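Local coordinates for RagA protein (PDB 6SLN) that probably imports peptides across the outer membrane of Porphyromonas gingivalis as a TonB-dependent receptor with a plug domain inside its beta-barrel, at residues G338-P343 with N981-S986; Q682-L687 with D701-T706; F793-Y798 with W870-D875; W810-Q815 with V823-Y828. All blocks are in the same frame, centred on the assembly; numbering follows the deposited sequence.

Contact 1 joins the loop between strands 325-337 and 345-360 to the chain just before the last barrel strand, 986-996, so the other three fall between its segments in sequence. Contact 2 is a hairpin in the barrel wall, its nearest atoms about 17 Å from those of contact 3. Contact 3 packs strand 792-802 of a small separate antiparallel sheet against barrel strand 857-873; it touches contact 1 where Asn981 N lies 3.1 Å from Asp875 OD1. Contact 4 continues the small sheet outward, centred about 16 Å from contact 3, through neighbouring strands 792-802 and 807-812. Contacts 1, 3 and 4 form a touching series from the barrel closure outward; contact 2 stands apart.

Contact 1: G338-P343 with N981-S986; sequences GMAREP and NQYPNS
Tyr983 OH takes a hydrogen bond from Ala340 N and bonds to a water. The bond from Ala340 N to Tyr983 OH is fairly straight (2.9 Å, 157° at the hydrogen), and Met339 N lies 3.0 Å from Tyr983 OH. The water in turn donates to the carbonyl oxygen of Ala340, so a single tyrosine engages the 338-343 loop both directly and through solvent. With CG anti to its backbone N (chi1 -165°), Tyr983 sends its ring out from the 981-986 segment and brings the hydroxyl to the loop at Met339 and Ala340. The methyl of Ala340 comes in obliquely on the ring, CB 3.5 Å from Tyr983 CZ. Met339 instead slides past the ring in the opposite direction, its CG at the ring edge, 4.0 Å from Tyr983 CE1. Beyond this the methionine chain bends at chi3, and Met339 SD rests 3.9 Å from Ser986 CB. Phe382 adds another ring beside Tyr983, and Ile230 of strand 218-230 touches both Met339 and Pro984. Tyr983 is also tied through its backbone to Gly136 in the plug region. Tyr983 stands three residues before strand 986-996, which pairs with strand 218-230 to close the barrel around its plug, as in TonB-dependent receptors.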
# COMPACT_ATOMS: atom_id res chain seq x y z
N GLY A 338 13.09 -25.11 0.36
CA GLY A 338 14.48 -24.78 0.09
C GLY A 338 15.42 -25.53 1.02
O GLY A 338 15.16 -25.67 2.21
N MET A 339 16.53 -26.01 0.46
CA MET A 339 17.43 -26.78 1.30
C MET A 339 18.38 -25.91 2.12
O MET A 339 18.85 -26.35 3.17
CB MET A 339 18.23 -27.77 0.47
CG MET A 339 18.87 -27.19 -0.73
SD MET A 339 20.13 -28.34 -1.23
CE MET A 339 21.53 -27.59 -0.42
N ALA A 340 18.68 -24.69 1.68
CA ALA A 340 19.36 -23.78 2.59
C ALA A 340 18.44 -23.46 3.75
O ALA A 340 17.22 -23.42 3.60
CB ALA A 340 19.78 -22.50 1.89
N ARG A 341 19.03 -23.25 4.92
CA ARG A 341 18.21 -23.04 6.11
C ARG A 341 17.52 -21.69 6.06
O ARG A 341 16.39 -21.57 6.55
CB ARG A 341 19.04 -23.18 7.37
CG ARG A 341 19.27 -24.61 7.76
CD ARG A 341 19.76 -24.65 9.18
NE ARG A 341 20.33 -25.95 9.48
CZ ARG A 341 19.61 -27.01 9.84
NH1 ARG A 341 18.29 -26.91 9.96
NH2 ARG A 341 20.22 -28.16 10.06
N GLU A 342 18.19 -20.68 5.50
CA GLU A 342 17.54 -19.48 4.99
C GLU A 342 16.30 -19.89 4.20
O GLU A 342 16.41 -20.58 3.17
CB GLU A 342 18.50 -18.69 4.11
CG GLU A 342 18.59 -17.24 4.46
CD GLU A 342 19.47 -16.52 3.48
OE1 GLU A 342 18.93 -15.67 2.72
OE2 GLU A 342 20.68 -16.81 3.45
N PRO A 343 15.12 -19.54 4.68
CA PRO A 343 13.90 -20.14 4.14
C PRO A 343 13.69 -19.75 2.70
O PRO A 343 13.89 -18.60 2.31
CB PRO A 343 12.80 -19.58 5.04
CG PRO A 343 13.53 -19.27 6.31
CD PRO A 343 14.83 -18.70 5.85
N ASN A 981 29.48 -17.51 -3.29
CA ASN A 981 28.47 -17.90 -2.31
C ASN A 981 27.26 -18.55 -2.98
O ASN A 981 26.14 -18.04 -2.88
CB ASN A 981 28.04 -16.71 -1.45
CG ASN A 981 27.16 -17.14 -0.27
OD1 ASN A 981 27.35 -18.21 0.32
ND2 ASN A 981 26.18 -16.32 0.07
N GLN A 982 27.49 -19.67 -3.65
CA GLN A 982 26.42 -20.30 -4.42
C GLN A 982 25.33 -20.85 -3.51
O GLN A 982 25.60 -21.39 -2.44
CB GLN A 982 26.98 -21.42 -5.28
CG GLN A 982 28.18 -21.02 -6.11
CD GLN A 982 28.87 -22.24 -6.70
OE1 GLN A 982 29.16 -23.21 -5.99
NE2 GLN A 982 29.12 -22.21 -8.01
N TYR A 983 24.08 -20.65 -3.93
CA TYR A 983 22.99 -21.50 -3.49
C TYR A 983 23.02 -22.69 -4.45
O TYR A 983 22.50 -22.60 -5.57
CB TYR A 983 21.64 -20.75 -3.53
CG TYR A 983 20.52 -21.44 -2.77
CD1 TYR A 983 20.34 -22.82 -2.86
CD2 TYR A 983 19.66 -20.71 -1.96
CE1 TYR A 983 19.32 -23.46 -2.17
CE2 TYR A 983 18.63 -21.35 -1.25
CZ TYR A 983 18.47 -22.74 -1.36
OH TYR A 983 17.46 -23.40 -0.67
N PRO A 984 23.64 -23.80 -4.07
CA PRO A 984 23.88 -24.87 -5.06
C PRO A 984 22.58 -25.49 -5.53
O PRO A 984 21.57 -25.48 -4.83
CB PRO A 984 24.73 -25.89 -4.28
CG PRO A 984 25.16 -25.17 -2.99
CD PRO A 984 24.12 -24.15 -2.72
N ASN A 985 22.60 -26.02 -6.75
CA ASN A 985 21.47 -26.84 -7.18
C ASN A 985 21.36 -28.05 -6.26
O ASN A 985 22.30 -28.42 -5.56
CB ASN A 985 21.61 -27.29 -8.63
CG ASN A 985 21.17 -26.24 -9.62
OD1 ASN A 985 19.99 -25.86 -9.67
ND2 ASN A 985 22.11 -25.74 -10.41
N SER A 986 20.19 -28.66 -6.27
CA SER A 986 19.89 -29.69 -5.30
C SER A 986 19.83 -31.05 -5.96
O SER A 986 19.74 -31.18 -7.19
CB SER A 986 18.56 -29.40 -4.60
OG SER A 986 17.58 -29.07 -5.56
O HOH W 1 16.25 -22.49 1.44

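Contact 2: Q682-L687 with D701-T706; sequences QFNFGL and DFYVRT
An antiparallel hairpin of the barrel wall brings Phe683 opposite Val704 and Phe685 opposite Phe702, both as hydrogen-bonded pairs. Each pair exchanges two backbone bonds; among them Val704 N reaches Phe683 O at 2.8 Å. The axes of the two segments come within 4.5 Å, and their directions differ by 173°. On the face carrying these four residues, Val704 CG1 meets the edge of the Phe683 ring in its plane, 3.5 Å from CD2, while the Phe702 ring approaches Phe683 more loosely. Residues alternate between the faces, as in a transmembrane beta-barrel, and this apolar side is consistent with an outward, lipid-facing surface. The other side is polar and meets the plug region: Gln682 NE2 bonds to the carbonyl of Lys187, and His147 stacks on the ring of Tyr703, whose hydroxyl bonds to Asn762. Here Asn684 reaches diagonally over to Asp701, ND2 donating to OD1 at 2.7 Å. The carboxylate oxygen lies in the amide plane and is met on its anti side, the donor 21° out of the carboxylate plane. Asn684 turns its OD1 toward Tyr703 CB, 3.3 Å away, and amide and phenol planes are nearly parallel. Asp701 OD1 also lies 3.2 Å from Gly686 CA.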
# COMPACT_ATOMS: atom_id res chain seq x y z
N GLN A 682 19.28 -14.77 -39.65
CA GLN A 682 19.73 -16.14 -39.39
C GLN A 682 19.60 -16.96 -40.66
O GLN A 682 18.48 -17.21 -41.13
CB GLN A 682 18.96 -16.78 -38.25
CG GLN A 682 19.67 -17.99 -37.69
CD GLN A 682 18.73 -18.94 -36.97
OE1 GLN A 682 18.69 -20.12 -37.28
NE2 GLN A 682 17.99 -18.42 -36.00
N PHE A 683 20.74 -17.39 -41.19
CA PHE A 683 20.78 -18.39 -42.24
C PHE A 683 20.90 -19.76 -41.60
O PHE A 683 21.70 -19.95 -40.68
CB PHE A 683 21.95 -18.12 -43.18
CG PHE A 683 22.27 -19.26 -44.09
CD1 PHE A 683 21.38 -19.66 -45.07
CD2 PHE A 683 23.48 -19.93 -43.98
CE1 PHE A 683 21.69 -20.72 -45.92
CE2 PHE A 683 23.80 -20.99 -44.82
CZ PHE A 683 22.90 -21.38 -45.79
N ASN A 684 20.08 -20.71 -42.05
CA ASN A 684 20.06 -22.03 -41.45
C ASN A 684 19.94 -23.06 -42.54
O ASN A 684 19.07 -22.95 -43.40
CB ASN A 684 18.90 -22.19 -40.46
CG ASN A 684 19.01 -23.44 -39.64
OD1 ASN A 684 19.49 -23.41 -38.51
ND2 ASN A 684 18.62 -24.57 -40.22
N PHE A 685 20.81 -24.07 -42.50
CA PHE A 685 20.85 -25.13 -43.50
C PHE A 685 20.82 -26.47 -42.79
O PHE A 685 21.72 -26.77 -42.00
CB PHE A 685 22.11 -25.02 -44.37
CG PHE A 685 22.34 -26.21 -45.22
CD1 PHE A 685 23.10 -27.28 -44.77
CD2 PHE A 685 21.78 -26.28 -46.48
CE1 PHE A 685 23.30 -28.39 -45.55
CE2 PHE A 685 21.99 -27.38 -47.28
CZ PHE A 685 22.75 -28.44 -46.82
N GLY A 686 19.80 -27.29 -43.07
CA GLY A 686 19.55 -28.47 -42.27
C GLY A 686 19.39 -29.73 -43.10
O GLY A 686 19.15 -29.70 -44.31
N LEU A 687 19.50 -30.86 -42.40
CA LEU A 687 19.35 -32.17 -43.03
C LEU A 687 18.72 -33.12 -42.03
O LEU A 687 19.37 -33.49 -41.05
CB LEU A 687 20.70 -32.70 -43.50
CG LEU A 687 20.61 -33.72 -44.62
CD1 LEU A 687 20.18 -33.05 -45.91
CD2 LEU A 687 21.93 -34.47 -44.80
N ASP A 701 21.84 -29.51 -38.36
CA ASP A 701 21.44 -28.16 -38.77
C ASP A 701 22.64 -27.24 -38.60
O ASP A 701 23.09 -27.02 -37.48
CB ASP A 701 20.26 -27.66 -37.94
CG ASP A 701 18.93 -27.97 -38.59
OD1 ASP A 701 18.54 -27.22 -39.51
OD2 ASP A 701 18.29 -28.97 -38.19
N PHE A 702 23.16 -26.73 -39.71
CA PHE A 702 24.20 -25.71 -39.68
C PHE A 702 23.54 -24.35 -39.81
O PHE A 702 22.75 -24.12 -40.73
CB PHE A 702 25.21 -25.93 -40.80
CG PHE A 702 26.19 -24.78 -40.98
CD1 PHE A 702 27.32 -24.69 -40.17
CD2 PHE A 702 25.98 -23.80 -41.95
CE1 PHE A 702 28.22 -23.63 -40.33
CE2 PHE A 702 26.88 -22.74 -42.12
CZ PHE A 702 28.00 -22.66 -41.30
N TYR A 703 23.89 -23.44 -38.91
CA TYR A 703 23.33 -22.10 -38.95
C TYR A 703 24.42 -21.06 -38.82
O TYR A 703 25.52 -21.33 -38.34
CB TYR A 703 22.33 -21.89 -37.82
CG TYR A 703 22.97 -21.96 -36.47
CD1 TYR A 703 23.48 -20.82 -35.86
CD2 TYR A 703 23.08 -23.17 -35.80
CE1 TYR A 703 24.08 -20.89 -34.62
CE2 TYR A 703 23.67 -23.24 -34.56
CZ TYR A 703 24.17 -22.10 -33.97
OH TYR A 703 24.76 -22.18 -32.74
N VAL A 704 24.09 -19.84 -39.24
CA VAL A 704 24.90 -18.66 -38.97
C VAL A 704 23.95 -17.51 -38.69
O VAL A 704 23.07 -17.21 -39.51
CB VAL A 704 25.87 -18.30 -40.11
CG1 VAL A 704 25.14 -18.17 -41.43
CG2 VAL A 704 26.59 -17.00 -39.77
N ARG A 705 24.13 -16.88 -37.54
CA ARG A 705 23.19 -15.93 -36.99
C ARG A 705 23.94 -14.63 -36.73
O ARG A 705 25.02 -14.63 -36.13
CB ARG A 705 22.54 -16.50 -35.71
CG ARG A 705 22.25 -15.52 -34.61
CD ARG A 705 21.63 -16.22 -33.41
NE ARG A 705 20.94 -15.25 -32.57
CZ ARG A 705 20.66 -15.45 -31.29
NH1 ARG A 705 21.02 -16.59 -30.72
NH2 ARG A 705 20.03 -14.52 -30.59
N THR A 706 23.39 -13.53 -37.22
CA THR A 706 24.07 -12.25 -37.17
C THR A 706 23.18 -11.22 -36.49
O THR A 706 21.99 -11.13 -36.80
CB THR A 706 24.41 -11.76 -38.56
OG1 THR A 706 24.73 -12.89 -39.39
CG2 THR A 706 25.59 -10.81 -38.51

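Contact 3: F793-Y798 with W870-D875; sequences FYMAEY and WMINND
Phe793 presses the far end of its ring obliquely against Trp870 and Ile872. Its CE2 lies 3.7 Å from Trp870 CB, so the tryptophan meets the ring with its methylene, while the indole leads away and forms a cation-pi contact with Lys838. The ring end also nears the main chain, Phe793 CZ lying 3.8 Å from Trp870 O. On the other flank CE1 of Phe793 comes to 4.1 Å from Ile872 CD1, the two side chains sliding past each other in opposite directions. Phe793 has CG anti to its carbonyl carbon (chi1 -78°), which sends the ring across to barrel strand 857-873. Met795 lies two residues on and points the same way; it meets Ile872 tip to tip, with its CE 3.9 Å from CD1. The methionine bends at chi3 (76°) to turn this methyl toward the isoleucine, whose delta methyl thus sits by both the thioether end and the ring. The segment axes come no closer than 9.9 Å and cross at 46°, so side chains alone span the space between them. Leu921 of strand 921-937 also packs on Phe793 and Met795. Just beyond Ile872, Asn873 takes the N-cap position of helix 874-879. Between these two segments the join of small sheet and barrel strand is apolar packing without a hydrogen bond, and it ends two residues before Asn874, whose ND2 bonds to the backbone of the bound peptide.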
# COMPACT_ATOMS: atom_id res chain seq x y z
N PHE A 793 37.48 -14.30 -21.24
CA PHE A 793 37.99 -13.91 -19.93
C PHE A 793 39.23 -13.03 -20.08
O PHE A 793 39.91 -13.02 -21.11
CB PHE A 793 38.28 -15.15 -19.07
CG PHE A 793 37.04 -15.76 -18.48
CD1 PHE A 793 36.44 -15.20 -17.36
CD2 PHE A 793 36.43 -16.86 -19.09
CE1 PHE A 793 35.29 -15.73 -16.83
CE2 PHE A 793 35.27 -17.39 -18.56
CZ PHE A 793 34.71 -16.83 -17.42
N TYR A 794 39.51 -12.27 -19.03
CA TYR A 794 40.55 -11.24 -19.11
C TYR A 794 41.19 -11.12 -17.74
O TYR A 794 40.54 -10.66 -16.79
CB TYR A 794 39.96 -9.91 -19.58
CG TYR A 794 41.00 -8.83 -19.87
CD1 TYR A 794 41.38 -7.92 -18.89
CD2 TYR A 794 41.60 -8.73 -21.13
CE1 TYR A 794 42.32 -6.94 -19.14
CE2 TYR A 794 42.54 -7.75 -21.40
CZ TYR A 794 42.90 -6.86 -20.40
OH TYR A 794 43.85 -5.89 -20.65
N MET A 795 42.45 -11.54 -17.64
CA MET A 795 43.16 -11.54 -16.37
C MET A 795 44.64 -11.74 -16.63
O MET A 795 45.06 -12.08 -17.74
CB MET A 795 42.64 -12.62 -15.42
CG MET A 795 42.52 -14.00 -16.06
SD MET A 795 41.39 -15.04 -15.13
CE MET A 795 39.79 -14.41 -15.61
N ALA A 796 45.44 -11.50 -15.59
CA ALA A 796 46.83 -11.89 -15.64
C ALA A 796 46.93 -13.41 -15.63
O ALA A 796 46.02 -14.10 -15.16
CB ALA A 796 47.60 -11.30 -14.46
N GLU A 797 48.02 -13.92 -16.20
CA GLU A 797 48.28 -15.36 -16.21
C GLU A 797 49.19 -15.68 -15.03
O GLU A 797 50.38 -15.35 -15.04
CB GLU A 797 48.91 -15.79 -17.53
CG GLU A 797 48.05 -15.44 -18.73
CD GLU A 797 48.47 -16.17 -19.98
OE1 GLU A 797 49.57 -16.76 -20.01
OE2 GLU A 797 47.68 -16.15 -20.95
N TYR A 798 48.61 -16.30 -14.00
CA TYR A 798 49.33 -16.69 -12.80
C TYR A 798 50.43 -17.68 -13.15
O TYR A 798 50.18 -18.66 -13.86
CB TYR A 798 48.35 -17.32 -11.80
CG TYR A 798 49.00 -17.65 -10.48
CD1 TYR A 798 49.36 -16.65 -9.59
CD2 TYR A 798 49.26 -18.97 -10.13
CE1 TYR A 798 49.97 -16.96 -8.39
CE2 TYR A 798 49.86 -19.29 -8.93
CZ TYR A 798 50.21 -18.27 -8.07
OH TYR A 798 50.80 -18.57 -6.88
N TRP A 870 33.96 -22.01 -18.13
CA TRP A 870 34.90 -21.57 -17.12
C TRP A 870 34.18 -20.62 -16.19
O TRP A 870 33.09 -20.12 -16.49
CB TRP A 870 36.14 -20.91 -17.75
CG TRP A 870 36.72 -21.76 -18.86
CD1 TRP A 870 36.30 -21.81 -20.16
CD2 TRP A 870 37.79 -22.72 -18.74
NE1 TRP A 870 37.05 -22.73 -20.86
CE2 TRP A 870 37.97 -23.30 -20.01
CE3 TRP A 870 38.61 -23.13 -17.69
CZ2 TRP A 870 38.94 -24.26 -20.26
CZ3 TRP A 870 39.58 -24.10 -17.94
CH2 TRP A 870 39.73 -24.65 -19.21
N MET A 871 34.79 -20.38 -15.04
CA MET A 871 34.15 -19.61 -13.99
C MET A 871 35.22 -19.20 -13.01
O MET A 871 36.10 -19.99 -12.67
CB MET A 871 33.05 -20.42 -13.29
CG MET A 871 31.98 -19.56 -12.62
SD MET A 871 30.43 -20.44 -12.30
CE MET A 871 31.03 -21.96 -11.54
N ILE A 872 35.17 -17.94 -12.58
CA ILE A 872 36.07 -17.49 -11.53
C ILE A 872 35.45 -17.92 -10.20
O ILE A 872 34.30 -17.58 -9.91
CB ILE A 872 36.29 -15.98 -11.59
CG1 ILE A 872 36.86 -15.60 -12.94
CG2 ILE A 872 37.18 -15.49 -10.44
CD1 ILE A 872 36.69 -14.17 -13.27
N ASN A 873 36.21 -18.69 -9.42
CA ASN A 873 35.75 -19.15 -8.12
C ASN A 873 36.09 -18.08 -7.09
O ASN A 873 37.11 -18.15 -6.40
CB ASN A 873 36.37 -20.48 -7.75
CG ASN A 873 35.69 -21.13 -6.57
OD1 ASN A 873 35.06 -20.43 -5.77
ND2 ASN A 873 35.77 -22.46 -6.47
N ASN A 874 35.19 -17.12 -6.96
CA ASN A 874 35.39 -16.04 -6.01
C ASN A 874 35.60 -16.56 -4.60
O ASN A 874 36.38 -15.96 -3.84
CB ASN A 874 34.19 -15.10 -6.05
CG ASN A 874 34.56 -13.67 -5.81
OD1 ASN A 874 33.88 -12.79 -6.31
ND2 ASN A 874 35.60 -13.42 -5.05
N ASP A 875 34.91 -17.65 -4.23
CA ASP A 875 35.07 -18.22 -2.88
C ASP A 875 36.54 -18.49 -2.59
O ASP A 875 37.04 -18.16 -1.50
CB ASP A 875 34.29 -19.54 -2.75
CG ASP A 875 32.84 -19.34 -2.37
OD1 ASP A 875 32.35 -18.19 -2.38
OD2 ASP A 875 32.17 -20.36 -2.08

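Contact 4: W810-Q815 with V823-Y828; sequences WYVPGQ and VTTSQY
Tyr828 sets its CB and one ring edge over a face of the Trp810 indole. Its CB stands 3.8 Å from the centroid of the six-membered ring, a CH-pi contact 23° off the normal, and the Tyr828 ring points its edge at the same face in an edge-to-face pair, planes 55° apart. Tyr828 has CG anti to its backbone N (chi1 179°), which carries the ring across the indole, with Tyr828 CD1 over the bond shared by the two indole rings. At the indole edge and in its plane lies the carbonyl oxygen of Ser826, 3.5 Å from Trp810 CZ3. The indole NE1 is held from outside by Asp917, and Ala796 of strand 792-802 touches both aromatic residues. Behind the rings the main chains pair: Trp810 and Thr825 form an antiparallel hydrogen-bonded pair, Thr825 N reaching Trp810 O at 2.9 Å, and Val812 N bonds to Val823 O at the same length. Between them Tyr811 turns to the other side of the sheet, Tyr811 CD1 3.8 Å from Thr824 CG2. Further along, Val812 CG2 touches Val823 CG1 at 3.8 Å, and Gln815, returning after the corner at Pro813 and Gly814, lays CB against Val823 CG2 and offers its O to Val823 N in a weak bond. The short strand segments lie at 127°, far from exact antiparallel, so the pairing is strongly twisted. The chemistry is mixed: main-chain bonds set the strand register, and aromatic packing extends the contact into the loop after Thr825.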
# COMPACT_ATOMS: atom_id res chain seq x y z
N TRP A 810 53.60 -13.67 -12.00
CA TRP A 810 52.73 -13.65 -13.16
C TRP A 810 53.58 -13.52 -14.42
O TRP A 810 54.67 -12.96 -14.40
CB TRP A 810 51.70 -12.50 -13.10
CG TRP A 810 50.82 -12.57 -11.91
CD1 TRP A 810 49.59 -13.16 -11.83
CD2 TRP A 810 51.11 -12.06 -10.60
NE1 TRP A 810 49.08 -13.03 -10.55
CE2 TRP A 810 50.00 -12.37 -9.78
CE3 TRP A 810 52.20 -11.38 -10.04
CZ2 TRP A 810 49.95 -12.01 -8.43
CZ3 TRP A 810 52.15 -11.03 -8.70
CH2 TRP A 810 51.03 -11.35 -7.91
N TYR A 811 53.06 -14.07 -15.52
CA TYR A 811 53.74 -13.89 -16.79
C TYR A 811 53.45 -12.50 -17.32
O TYR A 811 52.37 -11.93 -17.13
CB TYR A 811 53.29 -14.93 -17.80
CG TYR A 811 53.67 -16.34 -17.45
CD1 TYR A 811 55.00 -16.71 -17.31
CD2 TYR A 811 52.68 -17.32 -17.24
CE1 TYR A 811 55.34 -18.02 -16.97
CE2 TYR A 811 53.02 -18.62 -16.91
CZ TYR A 811 54.34 -18.96 -16.78
OH TYR A 811 54.67 -20.24 -16.45
N VAL A 812 54.45 -11.94 -18.01
CA VAL A 812 54.32 -10.68 -18.70
C VAL A 812 53.88 -10.98 -20.16
O VAL A 812 54.69 -11.56 -20.90
CB VAL A 812 55.62 -9.88 -18.68
CG1 VAL A 812 55.37 -8.43 -19.08
CG2 VAL A 812 56.26 -10.01 -17.28
N PRO A 813 52.67 -10.62 -20.55
CA PRO A 813 52.20 -11.01 -21.89
C PRO A 813 53.13 -10.51 -22.99
O PRO A 813 53.56 -9.36 -22.98
CB PRO A 813 50.81 -10.37 -21.98
CG PRO A 813 50.74 -9.40 -20.84
CD PRO A 813 51.64 -9.92 -19.78
N GLY A 814 53.44 -11.41 -23.91
CA GLY A 814 54.37 -11.14 -24.99
C GLY A 814 55.82 -11.44 -24.67
O GLY A 814 56.49 -12.13 -25.44
N GLN A 815 56.29 -10.96 -23.53
CA GLN A 815 57.72 -10.93 -23.24
C GLN A 815 58.30 -12.32 -23.02
O GLN A 815 57.67 -13.21 -22.44
CB GLN A 815 57.99 -10.06 -22.02
CG GLN A 815 57.89 -8.57 -22.28
CD GLN A 815 58.45 -7.77 -21.13
OE1 GLN A 815 59.40 -8.20 -20.46
NE2 GLN A 815 57.86 -6.60 -20.87
N VAL A 823 58.54 -14.52 -19.52
CA VAL A 823 59.09 -13.65 -18.48
C VAL A 823 58.08 -13.56 -17.35
O VAL A 823 56.87 -13.46 -17.59
CB VAL A 823 59.42 -12.25 -19.04
CG1 VAL A 823 59.81 -11.31 -17.90
CG2 VAL A 823 60.53 -12.33 -20.07
N THR A 824 58.58 -13.60 -16.12
CA THR A 824 57.74 -13.49 -14.94
C THR A 824 58.06 -12.19 -14.21
O THR A 824 59.09 -11.56 -14.43
CB THR A 824 57.94 -14.70 -14.00
OG1 THR A 824 59.27 -14.72 -13.47
CG2 THR A 824 57.67 -16.00 -14.75
N THR A 825 57.13 -11.78 -13.35
CA THR A 825 57.38 -10.62 -12.51
C THR A 825 56.73 -10.86 -11.15
O THR A 825 55.73 -11.57 -11.05
CB THR A 825 56.85 -9.34 -13.16
OG1 THR A 825 57.20 -8.22 -12.35
CG2 THR A 825 55.33 -9.39 -13.31
N SER A 826 57.33 -10.29 -10.10
CA SER A 826 56.68 -10.26 -8.80
C SER A 826 55.81 -9.03 -8.59
O SER A 826 54.87 -9.08 -7.78
CB SER A 826 57.72 -10.34 -7.68
OG SER A 826 58.03 -9.05 -7.17
N GLN A 827 56.08 -7.92 -9.29
CA GLN A 827 55.25 -6.72 -9.19
C GLN A 827 54.02 -6.91 -10.06
O GLN A 827 54.12 -6.96 -11.30
CB GLN A 827 56.03 -5.47 -9.61
CG GLN A 827 57.37 -5.30 -8.91
CD GLN A 827 57.71 -3.84 -8.64
OE1 GLN A 827 57.35 -2.96 -9.41
NE2 GLN A 827 58.42 -3.60 -7.54
N TYR A 828 52.85 -7.03 -9.42
CA TYR A 828 51.58 -7.19 -10.12
C TYR A 828 51.01 -5.83 -10.52
O TYR A 828 51.10 -4.86 -9.76
CB TYR A 828 50.56 -7.93 -9.24
CG TYR A 828 49.21 -8.10 -9.90
CD1 TYR A 828 49.01 -9.12 -10.82
CD2 TYR A 828 48.16 -7.22 -9.65
CE1 TYR A 828 47.79 -9.27 -11.46
CE2 TYR A 828 46.93 -7.37 -10.29
CZ TYR A 828 46.75 -8.40 -11.19
OH TYR A 828 45.54 -8.59 -11.84